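Local atomic coordinates of capsid (Human calicivirus NLV/Boxer/2001/US, PDB entry 4RDL), a protein that forms the protruding domain of the norovirus capsid, which dimerises and binds histo-blood group antigen glycans such as the Lewis y tetrasaccharide. Residues P203-P208 against E274-C279; P247-A252 against I299-R304; A252-Y257 against L266-M271. One frame throughout, in Å; residues are numbered along the deposited sequence.

Contact 1: residues P203-P208 against E274-C279; sequences PPIYPP and EGYMTC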
ATOM      1  N   PRO A 203     -13.104 -11.141 -15.767  1.00 20.31           N
ATOM      2  CA  PRO A 203     -13.195 -12.439 -16.445  1.00 20.45           C
ATOM      3  C   PRO A 203     -11.982 -13.346 -16.242  1.00 19.07           C
ATOM      4  O   PRO A 203     -10.908 -12.878 -15.857  1.00 17.69           O
ATOM      5  CB  PRO A 203     -13.303 -12.045 -17.923  1.00 22.11           C
ATOM      6  CG  PRO A 203     -12.582 -10.746 -18.012  1.00 23.76           C
ATOM      7  CD  PRO A 203     -12.875 -10.034 -16.710  1.00 22.02           C
ATOM      8  N   PRO A 204     -12.148 -14.648 -16.500  1.00 19.58           N
ATOM      9  CA  PRO A 204     -11.012 -15.575 -16.500  1.00 19.56           C
ATOM     10  C   PRO A 204     -10.040 -15.210 -17.619  1.00 18.95           C
ATOM     11  O   PRO A 204     -10.470 -14.651 -18.631  1.00 19.78           O
ATOM     12  CB  PRO A 204     -11.662 -16.935 -16.805  1.00 22.16           C
ATOM     13  CG  PRO A 204     -13.126 -16.732 -16.618  1.00 24.71           C
ATOM     14  CD  PRO A 204     -13.392 -15.304 -16.931  1.00 22.13           C
ATOM     15  N   ILE A 205      -8.757 -15.512 -17.441  1.00 17.76           N
ATOM     16  CA  ILE A 205      -7.764 -15.255 -18.484  1.00 16.98           C
ATOM     17  C   ILE A 205      -7.162 -16.540 -19.037  1.00 18.52           C
ATOM     18  O   ILE A 205      -6.786 -17.439 -18.287  1.00 18.76           O
ATOM     19  CB  ILE A 205      -6.605 -14.365 -17.984  1.00 16.85           C
ATOM     20  CG1 ILE A 205      -7.147 -13.084 -17.342  1.00 16.76           C
ATOM     21  CG2 ILE A 205      -5.651 -14.054 -19.139  1.00 17.78           C
ATOM     22  CD1 ILE A 205      -6.092 -12.267 -16.628  1.00 17.75           C
ATOM     23  N   TYR A 206      -7.070 -16.604 -20.364  1.00 23.77           N
ATOM     24  CA  TYR A 206      -6.453 -17.728 -21.070  1.00 24.82           C
ATOM     25  C   TYR A 206      -5.330 -17.230 -21.964  1.00 26.39           C
ATOM     26  O   TYR A 206      -5.435 -16.154 -22.557  1.00 27.56           O
ATOM     27  CB  TYR A 206      -7.487 -18.455 -21.926  1.00 28.77           C
ATOM     28  CG  TYR A 206      -8.678 -18.939 -21.143  1.00 31.50           C
ATOM     29  CD1 TYR A 206      -8.618 -20.117 -20.408  1.00 33.15           C
ATOM     30  CD2 TYR A 206      -9.861 -18.216 -21.129  1.00 33.46           C
ATOM     31  CE1 TYR A 206      -9.706 -20.559 -19.685  1.00 33.22           C
ATOM     32  CE2 TYR A 206     -10.949 -18.650 -20.409  1.00 33.98           C
ATOM     33  CZ  TYR A 206     -10.868 -19.820 -19.688  1.00 34.75           C
ATOM     34  OH  TYR A 206     -11.957 -20.253 -18.971  1.00 37.69           O
ATOM     35  N   PRO A 207      -4.255 -18.022 -22.076  1.00 26.39           N
ATOM     36  CA  PRO A 207      -3.115 -17.655 -22.922  1.00 27.49           C
ATOM     37  C   PRO A 207      -3.507 -17.694 -24.400  1.00 23.91           C
ATOM     38  O   PRO A 207      -4.371 -18.480 -24.787  1.00 24.62           O
ATOM     39  CB  PRO A 207      -2.081 -18.730 -22.592  1.00 28.71           C
ATOM     40  CG  PRO A 207      -2.904 -19.920 -22.228  1.00 31.21           C
ATOM     41  CD  PRO A 207      -4.110 -19.377 -21.514  1.00 28.47           C
ATOM     42  N   PRO A 208      -2.886 -16.835 -25.219  1.00 25.78           N
ATOM     43  CA  PRO A 208      -3.306 -16.611 -26.611  1.00 27.83           C
ATOM     44  C   PRO A 208      -2.759 -17.598 -27.644  1.00 29.57           C
ATOM     45  O   PRO A 208      -3.333 -17.699 -28.728  1.00 33.58           O
ATOM     46  CB  PRO A 208      -2.769 -15.208 -26.905  1.00 28.84           C
ATOM     47  CG  PRO A 208      -1.555 -15.097 -26.044  1.00 29.51           C
ATOM     48  CD  PRO A 208      -1.868 -15.864 -24.782  1.00 27.17           C
ATOM     49  N   GLU A 274      -6.727  -6.863 -22.097  1.00 14.34           N
ATOM     50  CA  GLU A 274      -7.432  -7.312 -20.897  1.00 15.74           C
ATOM     51  C   GLU A 274      -6.654  -7.054 -19.599  1.00 14.17           C
ATOM     52  O   GLU A 274      -7.203  -7.191 -18.514  1.00 15.89           O
ATOM     53  CB  GLU A 274      -7.786  -8.800 -21.014  1.00 17.34           C
ATOM     54  CG  GLU A 274      -8.806  -9.113 -22.100  1.00 20.66           C
ATOM     55  CD  GLU A 274      -8.209  -9.254 -23.497  1.00 23.71           C
ATOM     56  OE1 GLU A 274      -6.975  -9.154 -23.665  1.00 20.77           O
ATOM     57  OE2 GLU A 274      -8.999  -9.473 -24.437  1.00 28.73           O
ATOM     58  N   GLY A 275      -5.377  -6.700 -19.716  1.00 13.00           N
ATOM     59  CA  GLY A 275      -4.595  -6.326 -18.547  1.00 11.76           C
ATOM     60  C   GLY A 275      -3.809  -7.470 -17.930  1.00 12.58           C
ATOM     61  O   GLY A 275      -3.904  -7.723 -16.732  1.00 17.01           O
ATOM     62  N   TYR A 276      -3.044  -8.174 -18.747  1.00 11.47           N
ATOM     63  CA  TYR A 276      -2.125  -9.199 -18.262  1.00 11.14           C
ATOM     64  C   TYR A 276      -0.998  -9.304 -19.274  1.00 11.48           C
ATOM     65  O   TYR A 276      -1.086  -8.747 -20.378  1.00 13.19           O
ATOM     66  CB  TYR A 276      -2.831 -10.556 -18.106  1.00 12.80           C
ATOM     67  CG  TYR A 276      -3.250 -11.180 -19.422  1.00 13.71           C
ATOM     68  CD1 TYR A 276      -2.477 -12.165 -20.022  1.00 15.44           C
ATOM     69  CD2 TYR A 276      -4.418 -10.783 -20.065  1.00 15.65           C
ATOM     70  CE1 TYR A 276      -2.845 -12.731 -21.229  1.00 16.81           C
ATOM     71  CE2 TYR A 276      -4.797 -11.349 -21.274  1.00 16.93           C
ATOM     72  CZ  TYR A 276      -4.006 -12.323 -21.846  1.00 16.70           C
ATOM     73  OH  TYR A 276      -4.372 -12.890 -23.049  1.00 21.38           O
ATOM     74  N   MET A 277       0.076  -9.994 -18.921  1.00 10.87           N
ATOM     75  CA  MET A 277       1.145 -10.165 -19.893  1.00 12.21           C
ATOM     76  C   MET A 277       1.587 -11.608 -20.058  1.00 10.62           C
ATOM     77  O   MET A 277       1.325 -12.459 -19.206  1.00 11.16           O
ATOM     78  CB  MET A 277       2.328  -9.215 -19.654  1.00 18.28           C
ATOM     79  CG  MET A 277       3.233  -9.575 -18.518  1.00 18.06           C
ATOM     80  SD  MET A 277       4.629  -8.419 -18.302  1.00 12.99           S
ATOM     81  CE  MET A 277       3.836  -6.956 -17.630  1.00 16.54           C
ATOM     82  N   THR A 278       2.221 -11.881 -21.189  1.00 11.24           N
ATOM     83  CA  THR A 278       2.715 -13.210 -21.486  1.00 10.86           C
ATOM     84  C   THR A 278       4.185 -13.162 -21.851  1.00 10.92           C
ATOM     85  O   THR A 278       4.742 -12.089 -22.122  1.00 11.45           O
ATOM     86  CB  THR A 278       1.975 -13.839 -22.663  1.00 12.62           C
ATOM     87  OG1 THR A 278       2.262 -13.081 -23.844  1.00 13.25           O
ATOM     88  CG2 THR A 278       0.467 -13.863 -22.409  1.00 13.62           C
ATOM     89  N   CYS A 279       4.798 -14.338 -21.858  1.00 11.95           N
ATOM     90  CA  CYS A 279       6.156 -14.515 -22.338  1.00 11.40           C
ATOM     91  C   CYS A 279       6.225 -15.884 -22.988  1.00 11.74           C
ATOM     92  O   CYS A 279       5.295 -16.681 -22.880  1.00 13.34           O
ATOM     93  CB  CYS A 279       7.142 -14.483 -21.170  1.00 13.49           C
ATOM     94  SG  CYS A 279       7.031 -15.944 -20.079  1.00 15.48           S
TER
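In the antiparallel sheet that includes strands 213-220, 265-272 and 276-279, consistent with the P1 part of the norovirus protruding domain, Ile-205, from the proline-rich loop that leads into strand 213-220, lies on the ring of Tyr-276 of segment 274-279. The evidence is a CH-pi contact of nearly ideal geometry: Ile-205 CG2 stands 3.4 Å from the centroid of the Tyr-276 ring and only 6° off its normal. All six ring carbons are therefore almost equally far from that methyl, CE2 of Tyr-276 being 3.6 Å from Ile-205 CG2. The other branch of the isoleucine runs back toward the root of the tyrosine, where Ile-205 CD1 comes to 4.0 Å from Tyr-276 CB, so the two side chains run antiparallel alongside one another. Tyr-276 CG sits between its own backbone N and carbonyl carbon (chi1 68°), a rotation that lays the ring beneath the loop. At the ring's far end the OH of Tyr-276 is 3.5 Å from the carbonyl O of Tyr-206.

Farther along, CD of the Pro-208 ring touches the Thr-278 CG2 methyl at 3.9 Å, a purely apolar contact. The hydroxyl of Thr-278 is engaged elsewhere, in a hydrogen bond with Glu-212. Tyr-272 also meets the ring of Tyr-276, and the backbone of Ile-205 is hydrogen-bonded to Pro-46. The touching parts of the two segments run 36° apart. The arrangement is that of a connecting loop packed through a CH-pi contact onto an antiparallel sheet of the C-terminal calicivirus coat protein family region.

Contact 2: residues P247-A252 against I299-R304; sequences PTRGDA and ISWVSR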
ATOM      1  N   PRO A 247      -5.468   5.305 -24.973  1.00 19.28           N
ATOM      2  CA  PRO A 247      -6.204   4.402 -25.860  1.00 20.06           C
ATOM      3  C   PRO A 247      -5.353   3.216 -26.310  1.00 19.49           C
ATOM      4  O   PRO A 247      -4.153   3.358 -26.555  1.00 18.64           O
ATOM      5  CB  PRO A 247      -6.544   5.298 -27.054  1.00 21.60           C
ATOM      6  CG  PRO A 247      -6.631   6.668 -26.455  1.00 23.42           C
ATOM      7  CD  PRO A 247      -5.532   6.704 -25.431  1.00 21.18           C
ATOM      8  N   THR A 248      -5.987   2.052 -26.400  1.00 17.97           N
ATOM      9  CA  THR A 248      -5.340   0.837 -26.885  1.00 17.47           C
ATOM     10  C   THR A 248      -5.328   0.862 -28.412  1.00 18.66           C
ATOM     11  O   THR A 248      -6.369   1.035 -29.040  1.00 22.47           O
ATOM     12  CB  THR A 248      -6.087  -0.407 -26.376  1.00 18.43           C
ATOM     13  OG1 THR A 248      -6.015  -0.446 -24.943  1.00 20.18           O
ATOM     14  CG2 THR A 248      -5.490  -1.692 -26.948  1.00 20.21           C
ATOM     15  N   ARG A 249      -4.150   0.698 -29.006  1.00 18.39           N
ATOM     16  CA  ARG A 249      -4.011   0.904 -30.446  1.00 20.24           C
ATOM     17  C   ARG A 249      -3.427  -0.294 -31.199  1.00 19.80           C
ATOM     18  O   ARG A 249      -2.925  -0.151 -32.314  1.00 22.50           O
ATOM     19  CB  ARG A 249      -3.185   2.171 -30.705  1.00 22.23           C
ATOM     20  CG  ARG A 249      -3.820   3.445 -30.134  1.00 25.57           C
ATOM     21  CD  ARG A 249      -2.864   4.635 -30.164  1.00 33.34           C
ATOM     22  NE  ARG A 249      -1.634   4.366 -29.415  1.00 36.46           N
ATOM     23  CZ  ARG A 249      -1.406   4.719 -28.148  1.00 32.67           C
ATOM     24  NH1 ARG A 249      -2.325   5.384 -27.435  1.00 29.57           N
ATOM     25  NH2 ARG A 249      -0.240   4.402 -27.592  1.00 26.28           N
ATOM     26  N   GLY A 250      -3.499  -1.477 -30.597  1.00 17.94           N
ATOM     27  CA  GLY A 250      -3.019  -2.687 -31.247  1.00 17.55           C
ATOM     28  C   GLY A 250      -3.466  -3.927 -30.503  1.00 16.40           C
ATOM     29  O   GLY A 250      -4.078  -3.827 -29.435  1.00 17.39           O
ATOM     30  N   ASP A 251      -3.154  -5.097 -31.054  1.00 16.57           N
ATOM     31  CA  ASP A 251      -3.519  -6.363 -30.421  1.00 16.78           C
ATOM     32  C   ASP A 251      -2.813  -6.553 -29.087  1.00 15.42           C
ATOM     33  O   ASP A 251      -3.380  -7.115 -28.143  1.00 15.97           O
ATOM     34  CB  ASP A 251      -3.149  -7.549 -31.316  1.00 16.63           C
ATOM     35  CG  ASP A 251      -3.969  -7.617 -32.586  1.00 19.44           C
ATOM     36  OD1 ASP A 251      -5.044  -6.985 -32.649  1.00 22.69           O
ATOM     37  OD2 ASP A 251      -3.525  -8.324 -33.519  1.00 20.75           O
ATOM     38  N   ALA A 252      -1.558  -6.121 -29.024  1.00 13.75           N
ATOM     39  CA  ALA A 252      -0.749  -6.310 -27.826  1.00 13.04           C
ATOM     40  C   ALA A 252       0.270  -5.191 -27.695  1.00 12.91           C
ATOM     41  O   ALA A 252       0.709  -4.616 -28.700  1.00 13.90           O
ATOM     42  CB  ALA A 252      -0.041  -7.658 -27.873  1.00 15.90           C
ATOM     43  N   ILE A 299       7.585  -0.651 -25.847  1.00 11.75           N
ATOM     44  CA  ILE A 299       8.267  -0.475 -27.130  1.00 13.37           C
ATOM     45  C   ILE A 299       7.289   0.007 -28.197  1.00 14.19           C
ATOM     46  O   ILE A 299       7.486   1.063 -28.802  1.00 16.77           O
ATOM     47  CB  ILE A 299       8.926  -1.795 -27.597  1.00 14.53           C
ATOM     48  CG1 ILE A 299       9.886  -2.321 -26.525  1.00 14.57           C
ATOM     49  CG2 ILE A 299       9.619  -1.611 -28.950  1.00 16.00           C
ATOM     50  CD1 ILE A 299      10.960  -1.329 -26.118  1.00 15.63           C
ATOM     51  N   SER A 300       6.237  -0.770 -28.429  1.00 13.77           N
ATOM     52  CA  SER A 300       5.227  -0.407 -29.415  1.00 14.91           C
ATOM     53  C   SER A 300       4.042  -1.347 -29.342  1.00 13.91           C
ATOM     54  O   SER A 300       4.122  -2.416 -28.737  1.00 13.80           O
ATOM     55  CB  SER A 300       5.806  -0.471 -30.829  1.00 19.20           C
ATOM     56  OG  SER A 300       5.924  -1.818 -31.238  1.00 19.28           O
ATOM     57  N   TRP A 301       2.944  -0.945 -29.966  1.00 14.01           N
ATOM     58  CA  TRP A 301       1.846  -1.858 -30.224  1.00 13.56           C
ATOM     59  C   TRP A 301       2.295  -2.819 -31.325  1.00 15.06           C
ATOM     60  O   TRP A 301       2.976  -2.408 -32.273  1.00 16.59           O
ATOM     61  CB  TRP A 301       0.601  -1.075 -30.654  1.00 15.84           C
ATOM     62  CG  TRP A 301       0.073  -0.194 -29.552  1.00 15.32           C
ATOM     63  CD1 TRP A 301       0.211   1.161 -29.438  1.00 16.35           C
ATOM     64  CD2 TRP A 301      -0.661  -0.622 -28.401  1.00 14.50           C
ATOM     65  NE1 TRP A 301      -0.396   1.602 -28.283  1.00 16.37           N
ATOM     66  CE2 TRP A 301      -0.945   0.529 -27.634  1.00 15.69           C
ATOM     67  CE3 TRP A 301      -1.107  -1.868 -27.947  1.00 15.02           C
ATOM     68  CZ2 TRP A 301      -1.655   0.465 -26.433  1.00 16.28           C
ATOM     69  CZ3 TRP A 301      -1.813  -1.927 -26.762  1.00 15.39           C
ATOM     70  CH2 TRP A 301      -2.080  -0.768 -26.016  1.00 17.39           C
ATOM     71  N   VAL A 302       1.956  -4.097 -31.172  1.00 14.68           N
ATOM     72  CA  VAL A 302       2.332  -5.116 -32.143  1.00 15.42           C
ATOM     73  C   VAL A 302       1.133  -6.006 -32.413  1.00 16.02           C
ATOM     74  O   VAL A 302       0.174  -6.017 -31.638  1.00 15.90           O
ATOM     75  CB  VAL A 302       3.530  -5.973 -31.669  1.00 14.80           C
ATOM     76  CG1 VAL A 302       4.778  -5.115 -31.505  1.00 15.52           C
ATOM     77  CG2 VAL A 302       3.196  -6.721 -30.369  1.00 16.12           C
ATOM     78  N   SER A 303       1.173  -6.756 -33.509  1.00 16.37           N
ATOM     79  CA  SER A 303       0.062  -7.644 -33.804  1.00 18.25           C
ATOM     80  C   SER A 303       0.119  -8.875 -32.905  1.00 16.48           C
ATOM     81  O   SER A 303       1.158  -9.173 -32.292  1.00 14.85           O
ATOM     82  CB  SER A 303       0.032  -8.020 -35.285  1.00 24.50           C
ATOM     83  OG  SER A 303       0.562  -9.304 -35.524  1.00 23.39           O
ATOM     84  N   ARG A 304      -0.999  -9.580 -32.806  1.00 16.39           N
ATOM     85  CA  ARG A 304      -1.057 -10.788 -31.990  1.00 15.81           C
ATOM     86  C   ARG A 304      -0.059 -11.831 -32.475  1.00 13.48           C
ATOM     87  O   ARG A 304       0.304 -12.729 -31.725  1.00 14.50           O
ATOM     88  CB  ARG A 304      -2.469 -11.371 -32.003  1.00 18.66           C
ATOM     89  CG  ARG A 304      -2.993 -11.719 -33.389  1.00 21.78           C
ATOM     90  CD  ARG A 304      -4.512 -11.858 -33.354  1.00 26.69           C
ATOM     91  NE  ARG A 304      -5.083 -12.102 -34.675  1.00 33.00           N
ATOM     92  CZ  ARG A 304      -5.477 -11.145 -35.511  1.00 35.73           C
ATOM     93  NH1 ARG A 304      -5.358  -9.870 -35.166  1.00 36.31           N
ATOM     94  NH2 ARG A 304      -5.988 -11.463 -36.696  1.00 36.48           N
TER
HETATM   95  O   HOH W   1      -2.210  -4.889 -33.778  1.00 28.18           O
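Trp-301 lies beneath the backbone of Thr-248 to Gly-250 where the antiparallel pairing of strand 252-258 with strand 295-302 gives way to loop. Its CB is 4.0 Å from Gly-250 CA. CG then lies under the peptide between Arg-249 and Gly-250, CD1 comes near Arg-249 NE, and CE3 of Trp-301 is 3.4 Å from Ala-252 O. The indole centre is roofed by Arg-249 N, 3.5 Å above the ring plane. CZ2 meets the backbone of Thr-248 and Arg-249, CZ3 touches Thr-248 CG2, and CH2, at the far end, meets Thr-248 CG2 at 3.7 Å. Over the five-membered ring of Trp-301 comes Arg-249 CB, a CH-pi contact 19° off the ring normal. The arginine then bends at chi3 (-58°), bringing its guanidinium round to the indole NE1 edge with the two planes 86° apart. Both groups are donors there, so their closeness is no hydrogen bond. Phe-298 and Phe-14 also meet the indole.

Beyond the tryptophan, Ala-252 and Val-302 form an antiparallel hydrogen-bonded pair: Val-302 N gives a bond of 2.8 Å to Ala-252 O, and Ala-252 N returns one of 3.1 Å to Val-302 O. A water accepts from Asp-251 N and gives only a weak bond to Val-302 O. Past the strand end Asp-251 faces Arg-304 in a salt bridge. A single oxygen, Asp-251 OD2, takes both bonds: Arg-304 NH1 comes in on its syn side at 2.9 Å, tilted out of the carboxylate plane, and Arg-304 N, also at 2.9 Å, meets the anti lone pair of Asp-251 OD2.

Contact 3: residues A252-Y257 against L266-M271; sequences AALLHY and LGEFKM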
ATOM      1  N   ALA A 252      -1.558  -6.121 -29.024  1.00 13.75           N
ATOM      2  CA  ALA A 252      -0.749  -6.310 -27.826  1.00 13.04           C
ATOM      3  C   ALA A 252       0.270  -5.191 -27.695  1.00 12.91           C
ATOM      4  O   ALA A 252       0.709  -4.616 -28.700  1.00 13.90           O
ATOM      5  CB  ALA A 252      -0.041  -7.658 -27.873  1.00 15.90           C
ATOM      6  N   ALA A 253       0.636  -4.881 -26.455  1.00 13.57           N
ATOM      7  CA  ALA A 253       1.704  -3.935 -26.180  1.00 13.21           C
ATOM      8  C   ALA A 253       2.992  -4.709 -25.941  1.00 11.50           C
ATOM      9  O   ALA A 253       3.082  -5.479 -24.980  1.00 12.77           O
ATOM     10  CB  ALA A 253       1.361  -3.078 -24.954  1.00 13.77           C
ATOM     11  N   LEU A 254       3.986  -4.511 -26.803  1.00 12.10           N
ATOM     12  CA  LEU A 254       5.286  -5.149 -26.635  1.00 12.01           C
ATOM     13  C   LEU A 254       6.057  -4.405 -25.557  1.00 11.14           C
ATOM     14  O   LEU A 254       6.237  -3.180 -25.646  1.00 11.88           O
ATOM     15  CB  LEU A 254       6.088  -5.114 -27.946  1.00 12.45           C
ATOM     16  CG  LEU A 254       7.538  -5.611 -27.851  1.00 13.22           C
ATOM     17  CD1 LEU A 254       7.589  -7.094 -27.515  1.00 13.87           C
ATOM     18  CD2 LEU A 254       8.301  -5.331 -29.151  1.00 13.87           C
ATOM     19  N   LEU A 255       6.500  -5.148 -24.540  1.00 10.38           N
ATOM     20  CA  LEU A 255       7.357  -4.596 -23.489  1.00 10.78           C
ATOM     21  C   LEU A 255       8.726  -5.245 -23.535  1.00 11.45           C
ATOM     22  O   LEU A 255       8.842  -6.444 -23.818  1.00 11.81           O
ATOM     23  CB  LEU A 255       6.782  -4.853 -22.094  1.00 11.19           C
ATOM     24  CG  LEU A 255       5.326  -4.517 -21.830  1.00 10.84           C
ATOM     25  CD1 LEU A 255       5.041  -4.774 -20.352  1.00 12.03           C
ATOM     26  CD2 LEU A 255       5.039  -3.073 -22.192  1.00 12.55           C
ATOM     27  N   HIS A 256       9.758  -4.455 -23.248  1.00 11.40           N
ATOM     28  CA  HIS A 256      11.067  -5.006 -22.959  1.00 10.85           C
ATOM     29  C   HIS A 256      11.346  -4.821 -21.481  1.00 11.15           C
ATOM     30  O   HIS A 256      11.094  -3.755 -20.922  1.00 13.04           O
ATOM     31  CB  HIS A 256      12.149  -4.346 -23.808  1.00 11.08           C
ATOM     32  CG  HIS A 256      12.130  -4.799 -25.226  1.00 11.36           C
ATOM     33  ND1 HIS A 256      13.021  -4.334 -26.170  1.00 14.19           N
ATOM     34  CD2 HIS A 256      11.335  -5.693 -25.864  1.00 13.15           C
ATOM     35  CE1 HIS A 256      12.770  -4.917 -27.326  1.00 14.45           C
ATOM     36  NE2 HIS A 256      11.757  -5.752 -27.166  1.00 13.46           N
ATOM     37  N   TYR A 257      11.827  -5.882 -20.849  1.00 10.49           N
ATOM     38  CA  TYR A 257      12.239  -5.850 -19.455  1.00 10.38           C
ATOM     39  C   TYR A 257      13.730  -5.587 -19.491  1.00 11.23           C
ATOM     40  O   TYR A 257      14.514  -6.444 -19.923  1.00 12.71           O
ATOM     41  CB  TYR A 257      11.916  -7.195 -18.811  1.00 10.78           C
ATOM     42  CG  TYR A 257      12.252  -7.336 -17.345  1.00 10.85           C
ATOM     43  CD1 TYR A 257      11.579  -6.593 -16.376  1.00 10.85           C
ATOM     44  CD2 TYR A 257      13.215  -8.246 -16.918  1.00 11.72           C
ATOM     45  CE1 TYR A 257      11.869  -6.744 -15.035  1.00 11.16           C
ATOM     46  CE2 TYR A 257      13.513  -8.400 -15.565  1.00 10.96           C
ATOM     47  CZ  TYR A 257      12.837  -7.643 -14.633  1.00 10.39           C
ATOM     48  OH  TYR A 257      13.108  -7.788 -13.288  1.00 11.26           O
ATOM     49  N   LEU A 266      16.479  -7.544 -21.493  1.00 14.17           N
ATOM     50  CA  LEU A 266      16.723  -8.840 -20.867  1.00 13.63           C
ATOM     51  C   LEU A 266      15.680  -9.889 -21.258  1.00 14.13           C
ATOM     52  O   LEU A 266      15.893 -11.086 -21.062  1.00 16.30           O
ATOM     53  CB  LEU A 266      16.729  -8.694 -19.345  1.00 14.10           C
ATOM     54  CG  LEU A 266      17.665  -7.623 -18.789  1.00 15.29           C
ATOM     55  CD1 LEU A 266      17.517  -7.529 -17.280  1.00 17.33           C
ATOM     56  CD2 LEU A 266      19.101  -7.921 -19.174  1.00 17.92           C
ATOM     57  N   GLY A 267      14.552  -9.437 -21.797  1.00 12.94           N
ATOM     58  CA  GLY A 267      13.466 -10.329 -22.161  1.00 13.25           C
ATOM     59  C   GLY A 267      12.242  -9.578 -22.641  1.00 11.68           C
ATOM     60  O   GLY A 267      11.916  -8.501 -22.127  1.00 13.92           O
ATOM     61  N   GLU A 268      11.562 -10.140 -23.637  1.00 12.24           N
ATOM     62  CA  GLU A 268      10.363  -9.518 -24.192  1.00 11.79           C
ATOM     63  C   GLU A 268       9.090 -10.088 -23.593  1.00 11.30           C
ATOM     64  O   GLU A 268       9.031 -11.276 -23.253  1.00 12.76           O
ATOM     65  CB  GLU A 268      10.290  -9.746 -25.697  1.00 12.35           C
ATOM     66  CG  GLU A 268      11.435  -9.193 -26.500  1.00 13.85           C
ATOM     67  CD  GLU A 268      11.098  -9.222 -27.970  1.00 13.62           C
ATOM     68  OE1 GLU A 268      10.920 -10.338 -28.503  1.00 15.38           O
ATOM     69  OE2 GLU A 268      10.960  -8.135 -28.570  1.00 14.30           O
ATOM     70  N   PHE A 269       8.064  -9.244 -23.510  1.00 10.83           N
ATOM     71  CA  PHE A 269       6.754  -9.646 -23.007  1.00  9.98           C
ATOM     72  C   PHE A 269       5.680  -8.993 -23.863  1.00 11.27           C
ATOM     73  O   PHE A 269       5.900  -7.925 -24.432  1.00 12.23           O
ATOM     74  CB  PHE A 269       6.584  -9.187 -21.549  1.00 11.30           C
ATOM     75  CG  PHE A 269       7.558  -9.817 -20.597  1.00 10.53           C
ATOM     76  CD1 PHE A 269       7.190 -10.920 -19.844  1.00 11.71           C
ATOM     77  CD2 PHE A 269       8.846  -9.317 -20.460  1.00 11.29           C
ATOM     78  CE1 PHE A 269       8.078 -11.504 -18.957  1.00 12.42           C
ATOM     79  CE2 PHE A 269       9.746  -9.908 -19.585  1.00 11.35           C
ATOM     80  CZ  PHE A 269       9.355 -10.998 -18.834  1.00 11.65           C
ATOM     81  N   LYS A 270       4.520  -9.630 -23.964  1.00 11.18           N
ATOM     82  CA  LYS A 270       3.384  -9.014 -24.637  1.00 11.13           C
ATOM     83  C   LYS A 270       2.268  -8.774 -23.632  1.00 10.91           C
ATOM     84  O   LYS A 270       1.846  -9.710 -22.947  1.00 13.40           O
ATOM     85  CB  LYS A 270       2.902  -9.891 -25.789  1.00 11.63           C
ATOM     86  CG  LYS A 270       3.871  -9.848 -26.982  1.00 12.54           C
ATOM     87  CD  LYS A 270       3.678 -11.006 -27.951  1.00 13.13           C
ATOM     88  CE  LYS A 270       2.365 -10.911 -28.710  1.00 14.08           C
ATOM     89  NZ  LYS A 270       2.195 -12.087 -29.606  1.00 14.10           N
ATOM     90  N   MET A 271       1.817  -7.519 -23.523  1.00 10.87           N
ATOM     91  CA  MET A 271       0.689  -7.170 -22.665  1.00 11.68           C
ATOM     92  C   MET A 271      -0.560  -7.104 -23.518  1.00 13.23           C
ATOM     93  O   MET A 271      -0.579  -6.431 -24.544  1.00 18.04           O
ATOM     94  CB  MET A 271       0.875  -5.791 -22.025  1.00 17.04           C
ATOM     95  CG  MET A 271       1.790  -5.694 -20.831  1.00 22.69           C
ATOM     96  SD  MET A 271       1.189  -4.391 -19.722  1.00 20.21           S
ATOM     97  CE  MET A 271      -0.076  -5.286 -18.835  1.00 26.71           C
TER
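Leu-255 and Met-271 make the tightest carbon contact of this beta hairpin, in which strand 252-258 runs antiparallel to strand 265-272, the directions of segments 252-257 and 266-271 lying 155° apart. Leu-255 CD1 presses to 3.4 Å from Met-271 CG, closer than ordinary van der Waals contact, and the methionine bends at chi2 and chi3, carrying its CE off from segment 252-257. The same buried face carries Ala-253, Phe-269 and Tyr-257, where Tyr-257 CB meets Phe-269 CE2 at 3.6 Å; Phe-296 adds its ring to both aromatics. Strand 276-279 continues the packing through Met-277, which touches Leu-255 and Met-271. Between the strands the backbone hydrogen bonds measure 2.7 to 2.9 Å, with angles at the hydrogen from 156° (Leu-266 N to Tyr-257 O) to 179° (Met-271 N to Ala-253 O). At the other end Leu-266 and Gly-267 both stand opposite Tyr-257 in a classic beta bulge: Tyr-257 O accepts from Leu-266 N, and Tyr-257 N gives to Gly-267 O.

The opposite face is more polar and, at His-256 and Glu-268, partly exposed. These two side chains run alongside each other, and His-256 NE2 donates to the anti lone pair of Glu-268 OE2 at 2.9 Å. Leu-254 CD1 packs against Glu-268 OE2 at 3.7 Å, and Tyr-306 OH is hydrogen-bonded to that oxygen too. Lys-270 sends its amine away to a salt bridge with Glu-212. With a proton on NE2 facing a carboxylate, the imidazole is probably polarised, and a charged histidine would probably be stabilised.

How the contacts relate
All three contacts reach one antiparallel sheet, in which strand 252-258 lies between 295-302 and 265-272, and 265-272 in turn neighbours 276-279. Contact 3 is a beta hairpin within it. Its centre is 11 Å from that of contact 2, with which it shares Ala-252, and 13 Å from that of contact 1; contacts 1 and 2 lie 14 Å apart, centre to centre, without touching. Thr-278 N to Lys-270 O and Ser-300 O to Leu-254 N, both probable hydrogen bonds, join the hairpin to either neighbour. Contacts 1 and 2 cross along the chain, their segments alternating, and tie a loop and the C-terminal strand 295-302 to the local hairpin of contact 3.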